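Local structure of angiopoietin-related protein 6 (Homo sapiens, 6Y43) at residues L101-G106 and E202-A207; A111-F116 and A136-S141; E21-Y26 and W38-L43. The protein is a secreted angiopoietin-like factor, probably acting as a damage-associated molecular pattern, whose calcium-binding fibrinogen-like globe probably recognises partner molecules. All blocks are in the same frame, centred on the assembly; numbering follows the deposited sequence.

Contact 1 of 3, residues L101-G106 and E202-A207; sequences LEDWGG and EFRGGA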
ATOM      1  N   LEU A 101       9.950   3.208  -1.663  1.00  8.54           N
ATOM      2  CA  LEU A 101       9.868   4.635  -1.921  1.00  8.22           C
ATOM      3  C   LEU A 101      10.996   5.067  -2.842  1.00  8.73           C
ATOM      4  O   LEU A 101      12.108   4.536  -2.766  1.00 10.23           O
ATOM      5  CB  LEU A 101       9.980   5.428  -0.618  1.00  7.98           C
ATOM      6  CG  LEU A 101       9.094   4.952   0.535  1.00  8.80           C
ATOM      7  CD1 LEU A 101       9.516   5.643   1.806  1.00 11.59           C
ATOM      8  CD2 LEU A 101       7.617   5.255   0.206  1.00 12.16           C
ATOM      9  N   GLU A 102      10.716   6.065  -3.683  1.00 10.11           N
ATOM     10  CA  GLU A 102      11.754   6.702  -4.487  1.00 11.33           C
ATOM     11  C   GLU A 102      11.494   8.199  -4.551  1.00  8.62           C
ATOM     12  O   GLU A 102      10.375   8.621  -4.872  1.00 10.30           O
ATOM     13  CB  GLU A 102      11.791   6.118  -5.906  1.00 13.50           C
ATOM     14  CG  GLU A 102      12.877   6.638  -6.822  1.00 22.81           C
ATOM     15  CD  GLU A 102      12.814   6.024  -8.222  1.00 29.73           C
ATOM     16  OE1 GLU A 102      12.231   4.913  -8.365  1.00 25.17           O
ATOM     17  OE2 GLU A 102      13.334   6.655  -9.188  1.00 32.41           O
ATOM     18  N   ASP A 103      12.549   8.987  -4.321  1.00  8.85           N
ATOM     19  CA  ASP A 103      12.457  10.433  -4.447  1.00  9.35           C
ATOM     20  C   ASP A 103      12.833  10.873  -5.859  1.00 10.79           C
ATOM     21  O   ASP A 103      13.172  10.068  -6.737  1.00 11.47           O
ATOM     22  CB  ASP A 103      13.265  11.138  -3.349  1.00 10.12           C
ATOM     23  CG  ASP A 103      14.782  11.160  -3.566  1.00 11.93           C
ATOM     24  OD1 ASP A 103      15.303  10.852  -4.663  1.00 12.14           O
ATOM     25  OD2 ASP A 103      15.465  11.514  -2.565  1.00 13.25           O
ATOM     26  N   TRP A 104      12.686  12.171  -6.108  1.00  9.39           N
ATOM     27  CA  TRP A 104      12.877  12.696  -7.451  1.00 12.36           C
ATOM     28  C   TRP A 104      14.350  12.803  -7.828  1.00 13.20           C
ATOM     29  O   TRP A 104      14.657  13.108  -8.984  1.00 14.39           O
ATOM     30  CB  TRP A 104      12.174  14.046  -7.598  1.00 12.60           C
ATOM     31  CG  TRP A 104      10.680  13.880  -7.652  1.00 11.11           C
ATOM     32  CD1 TRP A 104       9.825  13.813  -6.592  1.00 12.44           C
ATOM     33  CD2 TRP A 104       9.872  13.737  -8.828  1.00 10.65           C
ATOM     34  NE1 TRP A 104       8.533  13.633  -7.030  1.00 10.29           N
ATOM     35  CE2 TRP A 104       8.533  13.594  -8.400  1.00 11.03           C
ATOM     36  CE3 TRP A 104      10.151  13.709 -10.201  1.00 12.84           C
ATOM     37  CZ2 TRP A 104       7.474  13.429  -9.297  1.00 13.36           C
ATOM     38  CZ3 TRP A 104       9.103  13.550 -11.094  1.00 15.32           C
ATOM     39  CH2 TRP A 104       7.779  13.401 -10.638  1.00 15.22           C
ATOM     40  N   GLY A 105      15.249  12.540  -6.901  1.00 13.33           N
ATOM     41  CA  GLY A 105      16.649  12.428  -7.224  1.00 18.67           C
ATOM     42  C   GLY A 105      17.093  11.015  -7.482  1.00 19.25           C
ATOM     43  O   GLY A 105      18.285  10.786  -7.700  1.00 17.25           O
ATOM     44  N   GLY A 106      16.176  10.049  -7.448  1.00 14.59           N
ATOM     45  CA  GLY A 106      16.525   8.667  -7.690  1.00 13.47           C
ATOM     46  C   GLY A 106      16.925   7.861  -6.479  1.00 12.30           C
ATOM     47  O   GLY A 106      17.236   6.669  -6.632  1.00 12.33           O
ATOM     48  N   GLU A 202      10.171  10.117   7.585  1.00  8.63           N
ATOM     49  CA  GLU A 202      11.580   9.851   7.809  1.00 10.48           C
ATOM     50  C   GLU A 202      12.360   9.639   6.511  1.00 10.81           C
ATOM     51  O   GLU A 202      13.554   9.295   6.564  1.00 13.23           O
ATOM     52  CB  GLU A 202      11.728   8.637   8.736  1.00 12.47           C
ATOM     53  CG  GLU A 202      12.789   8.862   9.806  1.00 19.42           C
ATOM     54  CD  GLU A 202      13.016   7.657  10.695  1.00 14.16           C
ATOM     55  OE1 GLU A 202      12.005   7.198  11.318  1.00 14.21           O
ATOM     56  OE2 GLU A 202      14.209   7.204  10.754  1.00 13.19           O
ATOM     57  N   PHE A 203      11.720   9.835   5.344  1.00  8.00           N
ATOM     58  CA  PHE A 203      12.417   9.776   4.051  1.00  9.12           C
ATOM     59  C   PHE A 203      11.916  10.931   3.192  1.00 10.30           C
ATOM     60  O   PHE A 203      10.921  10.774   2.472  1.00  9.48           O
ATOM     61  CB  PHE A 203      12.218   8.448   3.346  1.00  8.75           C
ATOM     62  CG  PHE A 203      12.956   8.337   2.040  1.00  8.43           C
ATOM     63  CD1 PHE A 203      14.345   8.339   2.004  1.00  9.23           C
ATOM     64  CD2 PHE A 203      12.270   8.210   0.855  1.00  8.07           C
ATOM     65  CE1 PHE A 203      15.010   8.225   0.796  1.00 11.37           C
ATOM     66  CE2 PHE A 203      12.935   8.076  -0.347  1.00  9.84           C
ATOM     67  CZ  PHE A 203      14.302   8.099  -0.379  1.00 10.29           C
ATOM     68  N   ARG A 204      12.603  12.081   3.306  1.00  8.14           N
ATOM     69  CA  ARG A 204      12.414  13.353   2.613  1.00  8.67           C
ATOM     70  C   ARG A 204      11.357  14.237   3.288  1.00  7.63           C
ATOM     71  O   ARG A 204      11.285  15.433   2.983  1.00  9.82           O
ATOM     72  CB  ARG A 204      12.074  13.178   1.122  1.00  8.33           C
ATOM     73  CG  ARG A 204      13.110  12.325   0.341  1.00  9.73           C
ATOM     74  CD  ARG A 204      14.579  12.815   0.526  1.00 12.70           C
ATOM     75  NE  ARG A 204      14.671  14.256   0.351  1.00 11.71           N
ATOM     76  CZ  ARG A 204      14.767  14.882  -0.811  1.00 13.55           C
ATOM     77  NH1 ARG A 204      14.819  14.203  -1.942  1.00 14.42           N
ATOM     78  NH2 ARG A 204      14.803  16.203  -0.831  1.00 18.33           N
ATOM     79  N   GLY A 205      10.559  13.712   4.204  1.00 13.04           N
ATOM     80  CA  GLY A 205       9.787  14.562   5.078  1.00 10.25           C
ATOM     81  C   GLY A 205       8.378  14.830   4.604  1.00  8.26           C
ATOM     82  O   GLY A 205       7.982  14.516   3.485  1.00  9.97           O
ATOM     83  N   GLY A 206       7.622  15.477   5.496  1.00 11.30           N
ATOM     84  CA  GLY A 206       6.224  15.758   5.277  1.00 10.68           C
ATOM     85  C   GLY A 206       5.936  16.844   4.256  1.00 11.79           C
ATOM     86  O   GLY A 206       4.785  16.967   3.836  1.00 13.46           O
ATOM     87  N   ALA A 207       6.929  17.639   3.865  1.00 11.62           N
ATOM     88  CA  ALA A 207       6.708  18.684   2.870  1.00 14.01           C
ATOM     89  C   ALA A 207       7.107  18.240   1.473  1.00 14.99           C
ATOM     90  O   ALA A 207       7.140  19.067   0.561  1.00 17.11           O
ATOM     91  CB  ALA A 207       7.483  19.951   3.244  1.00 19.96           C
TER
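Where strand 95-102 of the fibrinogen-like globe runs out, L101 and D103 face F203 and R204 of the long loop that precedes strand 212-219; the backbones stay well apart, with the CA atoms of D103 and R204 7.6 Å from each other, and segment 101-106 leaves the strand through a type I beta turn from D103 to G106. The space is bridged chiefly by side chains. The phenyl ring of F203 slides past L101, F203 CD2 lying 3.9 Å from L101 CD1, while the backbone N of D103 sits at the ring edge, 4.1 Å from F203 CE2. R204 folds back on its own segment: CG lies over the centre of the F203 ring, and bends at chi2 and chi3 turn the guanidinium toward the turn. Y208 adds a cation-pi contact to this group. D103 divides its carboxylate: OD1 accepts a bond from R107 N and a weak one from G105 N inside the turn, and OD2 takes the salt bridge. R204 NH1 donates to D103 OD2 at 2.8 Å, edge-on from the guanidinium but from above the carboxylate, the two planes 84° apart.

Contact 2 of 3, residues A111-F116 and A136-S141; sequences AHYDGF and AGDSLS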
ATOM      1  N   ALA A 111      10.861   0.135   3.817  1.00  7.99           N
ATOM      2  CA  ALA A 111      10.404  -0.156   5.168  1.00  9.17           C
ATOM      3  C   ALA A 111       9.765  -1.539   5.167  1.00 12.56           C
ATOM      4  O   ALA A 111       9.105  -1.924   4.193  1.00 11.85           O
ATOM      5  CB  ALA A 111       9.417   0.887   5.673  1.00 10.18           C
ATOM      6  N   HIS A 112      10.020  -2.306   6.227  1.00  9.78           N
ATOM      7  CA  HIS A 112       9.461  -3.634   6.404  1.00 10.78           C
ATOM      8  C   HIS A 112       8.733  -3.712   7.739  1.00 11.33           C
ATOM      9  O   HIS A 112       9.214  -3.173   8.743  1.00  9.77           O
ATOM     10  CB  HIS A 112      10.544  -4.732   6.397  1.00 11.51           C
ATOM     11  CG  HIS A 112      11.506  -4.654   5.260  1.00 14.69           C
ATOM     12  ND1 HIS A 112      12.511  -3.713   5.193  1.00 18.86           N
ATOM     13  CD2 HIS A 112      11.650  -5.437   4.164  1.00 16.52           C
ATOM     14  CE1 HIS A 112      13.213  -3.901   4.085  1.00 17.97           C
ATOM     15  NE2 HIS A 112      12.706  -4.936   3.442  1.00 17.22           N
ATOM     16  N   TYR A 113       7.589  -4.396   7.747  1.00  9.00           N
ATOM     17  CA  TYR A 113       6.852  -4.705   8.971  1.00 10.52           C
ATOM     18  C   TYR A 113       6.575  -6.198   9.009  1.00 13.76           C
ATOM     19  O   TYR A 113       5.965  -6.751   8.085  1.00 11.50           O
ATOM     20  CB  TYR A 113       5.554  -3.901   9.070  1.00 10.84           C
ATOM     21  CG  TYR A 113       5.843  -2.422   9.050  1.00  8.65           C
ATOM     22  CD1 TYR A 113       6.043  -1.764   7.851  1.00  8.96           C
ATOM     23  CD2 TYR A 113       6.011  -1.692  10.234  1.00  9.43           C
ATOM     24  CE1 TYR A 113       6.362  -0.419   7.823  1.00  7.61           C
ATOM     25  CE2 TYR A 113       6.328  -0.338  10.202  1.00  9.94           C
ATOM     26  CZ  TYR A 113       6.512   0.288   9.005  1.00 10.21           C
ATOM     27  OH  TYR A 113       6.865   1.626   8.967  1.00 11.35           O
ATOM     28  N   ASP A 114       7.058  -6.855  10.061  1.00 13.15           N
ATOM     29  CA  ASP A 114       6.910  -8.297  10.223  1.00 13.41           C
ATOM     30  C   ASP A 114       5.565  -8.551  10.886  1.00 17.62           C
ATOM     31  O   ASP A 114       5.450  -8.769  12.085  1.00 18.54           O
ATOM     32  CB  ASP A 114       8.066  -8.868  11.027  1.00 16.56           C
ATOM     33  CG  ASP A 114       9.368  -8.877  10.242  1.00 20.64           C
ATOM     34  OD1 ASP A 114       9.354  -8.575   9.035  1.00 21.21           O
ATOM     35  OD2 ASP A 114      10.414  -9.202  10.828  1.00 28.39           O
ATOM     36  N   GLY A 115       4.529  -8.507  10.072  1.00 16.22           N
ATOM     37  CA  GLY A 115       3.181  -8.586  10.573  1.00 12.74           C
ATOM     38  C   GLY A 115       2.396  -7.455   9.966  1.00 10.90           C
ATOM     39  O   GLY A 115       2.789  -6.292  10.055  1.00 13.50           O
ATOM     40  N   PHE A 116       1.273  -7.787   9.353  1.00 11.38           N
ATOM     41  CA  PHE A 116       0.442  -6.780   8.699  1.00  9.93           C
ATOM     42  C   PHE A 116      -0.924  -7.419   8.515  1.00 12.44           C
ATOM     43  O   PHE A 116      -1.030  -8.504   7.939  1.00 12.61           O
ATOM     44  CB  PHE A 116       1.030  -6.322   7.355  1.00 11.54           C
ATOM     45  CG  PHE A 116       0.050  -5.529   6.522  1.00 11.04           C
ATOM     46  CD1 PHE A 116      -0.259  -4.227   6.864  1.00 13.94           C
ATOM     47  CD2 PHE A 116      -0.577  -6.082   5.416  1.00 11.72           C
ATOM     48  CE1 PHE A 116      -1.172  -3.487   6.122  1.00 13.11           C
ATOM     49  CE2 PHE A 116      -1.498  -5.350   4.694  1.00 12.96           C
ATOM     50  CZ  PHE A 116      -1.804  -4.058   5.043  1.00 12.42           C
ATOM     51  N   ALA A 136      14.215   3.152   5.304  1.00  9.98           N
ATOM     52  CA  ALA A 136      13.345   4.296   5.095  1.00  8.58           C
ATOM     53  C   ALA A 136      13.092   5.051   6.391  1.00 10.92           C
ATOM     54  O   ALA A 136      12.892   6.272   6.371  1.00 14.22           O
ATOM     55  CB  ALA A 136      12.014   3.826   4.505  1.00 10.50           C
ATOM     56  N   GLY A 137      13.028   4.336   7.500  1.00  9.09           N
ATOM     57  CA  GLY A 137      12.515   4.923   8.729  1.00 10.57           C
ATOM     58  C   GLY A 137      11.073   4.499   8.966  1.00 10.57           C
ATOM     59  O   GLY A 137      10.334   4.163   8.032  1.00 10.38           O
ATOM     60  N   ASP A 138      10.666   4.490  10.235  1.00  8.90           N
ATOM     61  CA  ASP A 138       9.386   3.879  10.602  1.00 10.84           C
ATOM     62  C   ASP A 138       8.303   4.952  10.653  1.00 11.83           C
ATOM     63  O   ASP A 138       7.888   5.420  11.716  1.00 13.58           O
ATOM     64  CB  ASP A 138       9.496   3.129  11.921  1.00 10.44           C
ATOM     65  CG  ASP A 138       8.221   2.372  12.275  1.00 12.14           C
ATOM     66  OD1 ASP A 138       7.250   2.396  11.473  1.00 13.37           O
ATOM     67  OD2 ASP A 138       8.209   1.759  13.360  1.00 18.86           O
ATOM     68  N   SER A 139       7.800   5.315   9.470  1.00 10.15           N
ATOM     69  CA  SER A 139       6.789   6.351   9.367  1.00  8.54           C
ATOM     70  C   SER A 139       5.379   5.789   9.171  1.00  8.52           C
ATOM     71  O   SER A 139       4.464   6.550   8.865  1.00 10.40           O
ATOM     72  CB  SER A 139       7.140   7.327   8.251  1.00 10.44           C
ATOM     73  OG  SER A 139       8.359   8.011   8.537  1.00 11.53           O
ATOM     74  N   LEU A 140       5.183   4.489   9.404  1.00  9.10           N
ATOM     75  CA  LEU A 140       3.846   3.918   9.486  1.00  9.20           C
ATOM     76  C   LEU A 140       3.444   3.483  10.895  1.00 10.74           C
ATOM     77  O   LEU A 140       2.258   3.276  11.141  1.00 11.18           O
ATOM     78  CB  LEU A 140       3.711   2.708   8.552  1.00 10.95           C
ATOM     79  CG  LEU A 140       2.313   2.288   8.121  1.00 12.40           C
ATOM     80  CD1 LEU A 140       1.512   3.323   7.353  1.00  9.37           C
ATOM     81  CD2 LEU A 140       2.441   0.982   7.306  1.00 12.61           C
ATOM     82  N   SER A 141       4.376   3.368  11.833  1.00 10.33           N
ATOM     83  CA  SER A 141       4.016   2.828  13.139  0.55 13.19           C
ATOM     84  C   SER A 141       3.034   3.734  13.861  1.00 11.88           C
ATOM     85  O   SER A 141       2.198   3.245  14.624  1.00 11.26           O
ATOM     86  CB  SER A 141       5.277   2.604  13.976  0.55 16.79           C
ATOM     87  OG  SER A 141       5.754   1.283  13.777  0.55 18.65           O
TER
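A loop following strand 127-133 of the fibrinogen-like globe closes over strand 108-118, and Y113 reaches from that strand into the curve made by D138, L140 and S141. At the other end of the contact the two backbones lie close, the CA atoms of A111 and A136 5.3 Å apart, and A111 CB packs on A136 CB at 4.1 Å. The Y113 ring enters with its hydroxyl leading: OH donates to D138 OD1 at 2.6 Å, a short bond that meets the acceptor from above the carboxylate plane, although OD1 itself lies in the plane of the ring, at its edge. L140 N gives the same hydroxyl a weak second bond of 3.3 Å. L140 CD2 lies over one face of the ring, while L140 CB packs by the hydroxyl end, 3.7 Å from Y113 CZ. D138 CG stands anti to the backbone N (chi1 -175°), which turns the carboxylate back toward the following residues. There S141 N makes a weak bond to D138 OD1. Y132 of the neighbouring strand also packs against both Y113 and D138. The phenol thus both gives and accepts a hydrogen bond within a largely buried contact, and OD1 of D138 takes the phenol proton and the weak bond from S141 N, which would be expected to favour the charged form of the carboxylate.

Contact 3 of 3, residues E21-Y26 and W38-L43; sequences EQSGVY and WCEQQL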
ATOM      1  N   GLU A  21       9.795 -15.681 -12.529  1.00 19.05           N
ATOM      2  CA  GLU A  21      10.765 -14.726 -12.011  1.00 18.96           C
ATOM      3  C   GLU A  21      10.564 -13.311 -12.543  1.00 16.01           C
ATOM      4  O   GLU A  21      11.288 -12.401 -12.124  1.00 15.32           O
ATOM      5  CB  GLU A  21      12.185 -15.182 -12.373  1.00 23.01           C
ATOM      6  CG  GLU A  21      12.413 -16.676 -12.342  1.00 33.19           C
ATOM      7  CD  GLU A  21      13.899 -17.033 -12.389  1.00 41.52           C
ATOM      8  OE1 GLU A  21      14.354 -17.813 -11.525  1.00 43.14           O
ATOM      9  OE2 GLU A  21      14.609 -16.520 -13.288  1.00 43.25           O
ATOM     10  N   GLN A  22       9.623 -13.099 -13.466  1.00 14.67           N
ATOM     11  CA  GLN A  22       9.451 -11.797 -14.096  1.00 11.85           C
ATOM     12  C   GLN A  22       8.310 -11.043 -13.429  1.00  9.73           C
ATOM     13  O   GLN A  22       7.197 -11.565 -13.298  1.00 11.68           O
ATOM     14  CB  GLN A  22       9.139 -11.915 -15.587  1.00 17.27           C
ATOM     15  CG  GLN A  22      10.226 -12.454 -16.443  1.00 20.59           C
ATOM     16  CD  GLN A  22       9.740 -12.598 -17.867  1.00 24.22           C
ATOM     17  OE1 GLN A  22       8.961 -13.501 -18.185  1.00 27.38           O
ATOM     18  NE2 GLN A  22      10.150 -11.681 -18.713  1.00 18.88           N
ATOM     19  N   SER A  23       8.574  -9.805 -13.048  1.00 10.95           N
ATOM     20  CA  SER A  23       7.504  -8.981 -12.521  1.00 10.72           C
ATOM     21  C   SER A  23       6.484  -8.683 -13.613  1.00  9.10           C
ATOM     22  O   SER A  23       6.791  -8.674 -14.804  1.00 10.42           O
ATOM     23  CB  SER A  23       8.095  -7.701 -11.935  1.00 12.12           C
ATOM     24  OG  SER A  23       9.027  -8.044 -10.913  1.00 10.40           O
ATOM     25  N   GLY A  24       5.252  -8.475 -13.190  1.00  9.50           N
ATOM     26  CA  GLY A  24       4.171  -8.176 -14.102  1.00  8.11           C
ATOM     27  C   GLY A  24       2.848  -8.484 -13.435  1.00  7.08           C
ATOM     28  O   GLY A  24       2.769  -8.629 -12.221  1.00  9.06           O
ATOM     29  N   VAL A  25       1.808  -8.569 -14.265  1.00  6.41           N
ATOM     30  CA  VAL A  25       0.450  -8.803 -13.777  1.00  7.27           C
ATOM     31  C   VAL A  25       0.182 -10.301 -13.660  1.00  9.05           C
ATOM     32  O   VAL A  25       0.392 -11.071 -14.620  1.00  9.75           O
ATOM     33  CB  VAL A  25      -0.584  -8.114 -14.685  1.00  8.06           C
ATOM     34  CG1 VAL A  25      -2.007  -8.339 -14.150  1.00  6.95           C
ATOM     35  CG2 VAL A  25      -0.299  -6.656 -14.799  1.00  8.29           C
ATOM     36  N   TYR A  26      -0.263 -10.721 -12.474  1.00  8.19           N
ATOM     37  CA  TYR A  26      -0.625 -12.099 -12.190  1.00  8.42           C
ATOM     38  C   TYR A  26      -2.058 -12.157 -11.690  1.00  9.48           C
ATOM     39  O   TYR A  26      -2.583 -11.187 -11.136  1.00 10.74           O
ATOM     40  CB  TYR A  26       0.291 -12.729 -11.133  1.00  9.76           C
ATOM     41  CG  TYR A  26       1.715 -12.969 -11.553  1.00 10.58           C
ATOM     42  CD1 TYR A  26       2.580 -11.917 -11.822  1.00  8.66           C
ATOM     43  CD2 TYR A  26       2.218 -14.257 -11.652  1.00 11.64           C
ATOM     44  CE1 TYR A  26       3.897 -12.148 -12.193  1.00  8.95           C
ATOM     45  CE2 TYR A  26       3.539 -14.483 -12.029  1.00 12.09           C
ATOM     46  CZ  TYR A  26       4.364 -13.432 -12.298  1.00 10.56           C
ATOM     47  OH  TYR A  26       5.675 -13.671 -12.659  1.00 13.31           O
ATOM     48  N   TRP A  38      -0.223  -6.727  -9.637  1.00  7.85           N
ATOM     49  CA  TRP A  38       1.192  -6.713  -9.994  1.00  8.45           C
ATOM     50  C   TRP A  38       1.994  -7.470  -8.938  1.00  9.42           C
ATOM     51  O   TRP A  38       1.827  -7.228  -7.733  1.00  8.72           O
ATOM     52  CB  TRP A  38       1.716  -5.281 -10.114  1.00  9.00           C
ATOM     53  CG  TRP A  38       3.084  -5.196 -10.716  1.00  8.49           C
ATOM     54  CD1 TRP A  38       4.293  -5.329 -10.065  1.00  9.60           C
ATOM     55  CD2 TRP A  38       3.397  -4.977 -12.094  1.00  9.25           C
ATOM     56  NE1 TRP A  38       5.324  -5.192 -10.961  1.00 11.66           N
ATOM     57  CE2 TRP A  38       4.809  -4.959 -12.208  1.00 13.15           C
ATOM     58  CE3 TRP A  38       2.623  -4.763 -13.238  1.00  9.54           C
ATOM     59  CZ2 TRP A  38       5.462  -4.777 -13.432  1.00 11.23           C
ATOM     60  CZ3 TRP A  38       3.281  -4.567 -14.455  1.00 11.54           C
ATOM     61  CH2 TRP A  38       4.676  -4.575 -14.534  1.00  9.96           C
ATOM     62  N   CYS A  39       2.856  -8.381  -9.390  1.00  8.73           N
ATOM     63  CA  CYS A  39       3.795  -9.108  -8.542  1.00  8.87           C
ATOM     64  C   CYS A  39       5.196  -8.578  -8.801  1.00 11.65           C
ATOM     65  O   CYS A  39       5.641  -8.556  -9.956  1.00 10.10           O
ATOM     66  CB  CYS A  39       3.815 -10.612  -8.845  1.00 10.94           C
ATOM     67  SG  CYS A  39       2.351 -11.573  -8.549  1.00 11.17           S
ATOM     68  N   GLU A  40       5.876  -8.146  -7.734  1.00 11.18           N
ATOM     69  CA  GLU A  40       7.300  -7.814  -7.769  1.00  8.94           C
ATOM     70  C   GLU A  40       8.062  -9.111  -7.492  1.00  9.73           C
ATOM     71  O   GLU A  40       8.038  -9.638  -6.374  1.00 10.14           O
ATOM     72  CB  GLU A  40       7.630  -6.721  -6.750  1.00 11.84           C
ATOM     73  CG  GLU A  40       9.119  -6.557  -6.516  1.00 11.52           C
ATOM     74  CD  GLU A  40       9.848  -6.214  -7.782  1.00 16.78           C
ATOM     75  OE1 GLU A  40       9.504  -5.193  -8.416  1.00 16.68           O
ATOM     76  OE2 GLU A  40      10.781  -6.959  -8.127  1.00 16.47           O
ATOM     77  N   GLN A  41       8.704  -9.656  -8.519  1.00 12.62           N
ATOM     78  CA  GLN A  41       9.295 -10.981  -8.405  1.00 13.27           C
ATOM     79  C   GLN A  41      10.812 -10.987  -8.270  1.00 16.22           C
ATOM     80  O   GLN A  41      11.402 -12.069  -8.256  1.00 16.62           O
ATOM     81  CB  GLN A  41       8.915 -11.841  -9.616  1.00 10.74           C
ATOM     82  CG  GLN A  41       7.425 -12.037  -9.777  1.00 11.34           C
ATOM     83  CD  GLN A  41       6.796 -12.848  -8.668  1.00 12.21           C
ATOM     84  OE1 GLN A  41       7.037 -12.618  -7.486  1.00 16.06           O
ATOM     85  NE2 GLN A  41       5.943 -13.789  -9.044  1.00 15.24           N
ATOM     86  N   GLN A  42      11.457  -9.836  -8.189  1.00 13.11           N
ATOM     87  CA  GLN A  42      12.915  -9.795  -8.057  1.00 12.41           C
ATOM     88  C   GLN A  42      13.383  -9.183  -6.749  1.00 17.35           C
ATOM     89  O   GLN A  42      14.282  -9.728  -6.103  1.00 17.42           O
ATOM     90  CB  GLN A  42      13.523  -9.011  -9.225  1.00 17.92           C
ATOM     91  CG  GLN A  42      13.506  -9.751 -10.522  1.00 16.99           C
ATOM     92  CD  GLN A  42      14.432 -10.954 -10.517  1.00 27.75           C
ATOM     93  OE1 GLN A  42      15.627 -10.840 -10.224  1.00 28.54           O
ATOM     94  NE2 GLN A  42      13.876 -12.125 -10.817  1.00 25.91           N
ATOM     95  N   LEU A  43      12.788  -8.079  -6.320  1.00 14.76           N
ATOM     96  CA  LEU A  43      13.280  -7.410  -5.119  1.00 15.83           C
ATOM     97  C   LEU A  43      13.095  -8.269  -3.872  1.00 17.95           C
ATOM     98  O   LEU A  43      12.010  -8.804  -3.611  1.00 13.83           O
ATOM     99  CB  LEU A  43      12.579  -6.059  -4.966  1.00 17.36           C
ATOM    100  CG  LEU A  43      12.970  -5.153  -3.798  1.00 28.73           C
ATOM    101  CD1 LEU A  43      12.908  -3.700  -4.240  1.00 35.06           C
ATOM    102  CD2 LEU A  43      12.034  -5.413  -2.651  1.00 29.58           C
TER
HETATM  103  O   HOH W   1      11.476  -6.699 -10.859  1.00 30.82           O
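Strands 24-26 and 38-40 pair antiparallel but are strongly twisted, their short axes 119° apart: G24 and C39 form a hydrogen-bonded pair, V25 and W38 a non-hydrogen-bonded one with CA atoms 4.4 Å apart. In the first pair C39 N donates to G24 O at 2.8 Å, nearly straight, and G24 N returns a longer bond to C39 O. The indole of W38 lies against this backbone. G24 CA stands over its six-membered ring, 3.5 Å from the centroid and 4° off the normal, a CH-pi contact, while V25 CG2 touches W38 CE3 obliquely. W38 CG is anti to the backbone N (chi1 -170°), a setting that carries the indole along the partner strand. On the face of the sheet opposite W38, C39 meets Y26: C39 SG, joined to C12 in a disulfide, lies 3.3 Å from Y26 CD1 and oblique to the ring, a sulfur-aromatic contact. Y26 OH is tied to Q22 O. Beyond the strand end, S23 OG accepts an almost linear bond from Q41 N at 2.9 Å and shares a water with E40 OE2. This carboxylate oxygen also receives Q42 N and L43 N from opposite faces of its plane. Farther out, the Q42 side-chain amide donates through NE2 to a lone pair of E21 O at 2.9 Å, in the carbonyl plane. The whole is the open end of the beta hairpin 24-30/33-40, linked by its disulfide to helix 12-17 in the N-terminal part of the fibrinogen-like domain.

Overall arrangement
All three contacts reach one antiparallel sheet. Contacts 1 and 2 use neighbouring strands, 95-102 and 108-118, and, with centres about 16 Å apart, they touch through their loops: E202 N of contact 1 lies 2.9 Å from S139 OG of contact 2, and E202 OE1 lies 3.2 Å from D138 N, the first a probable hydrogen bond, the second a weak one. Segment 136-141 therefore sits between strand 108-118 and the loop 202-207. Contact 3 closes earlier in the chain and stands apart, its centre about 24 Å from that of contact 1 and about 21 Å from that of contact 2, without touching either. None of their residues belongs to the calcium site, which D154, D156, Y158 and G160 form.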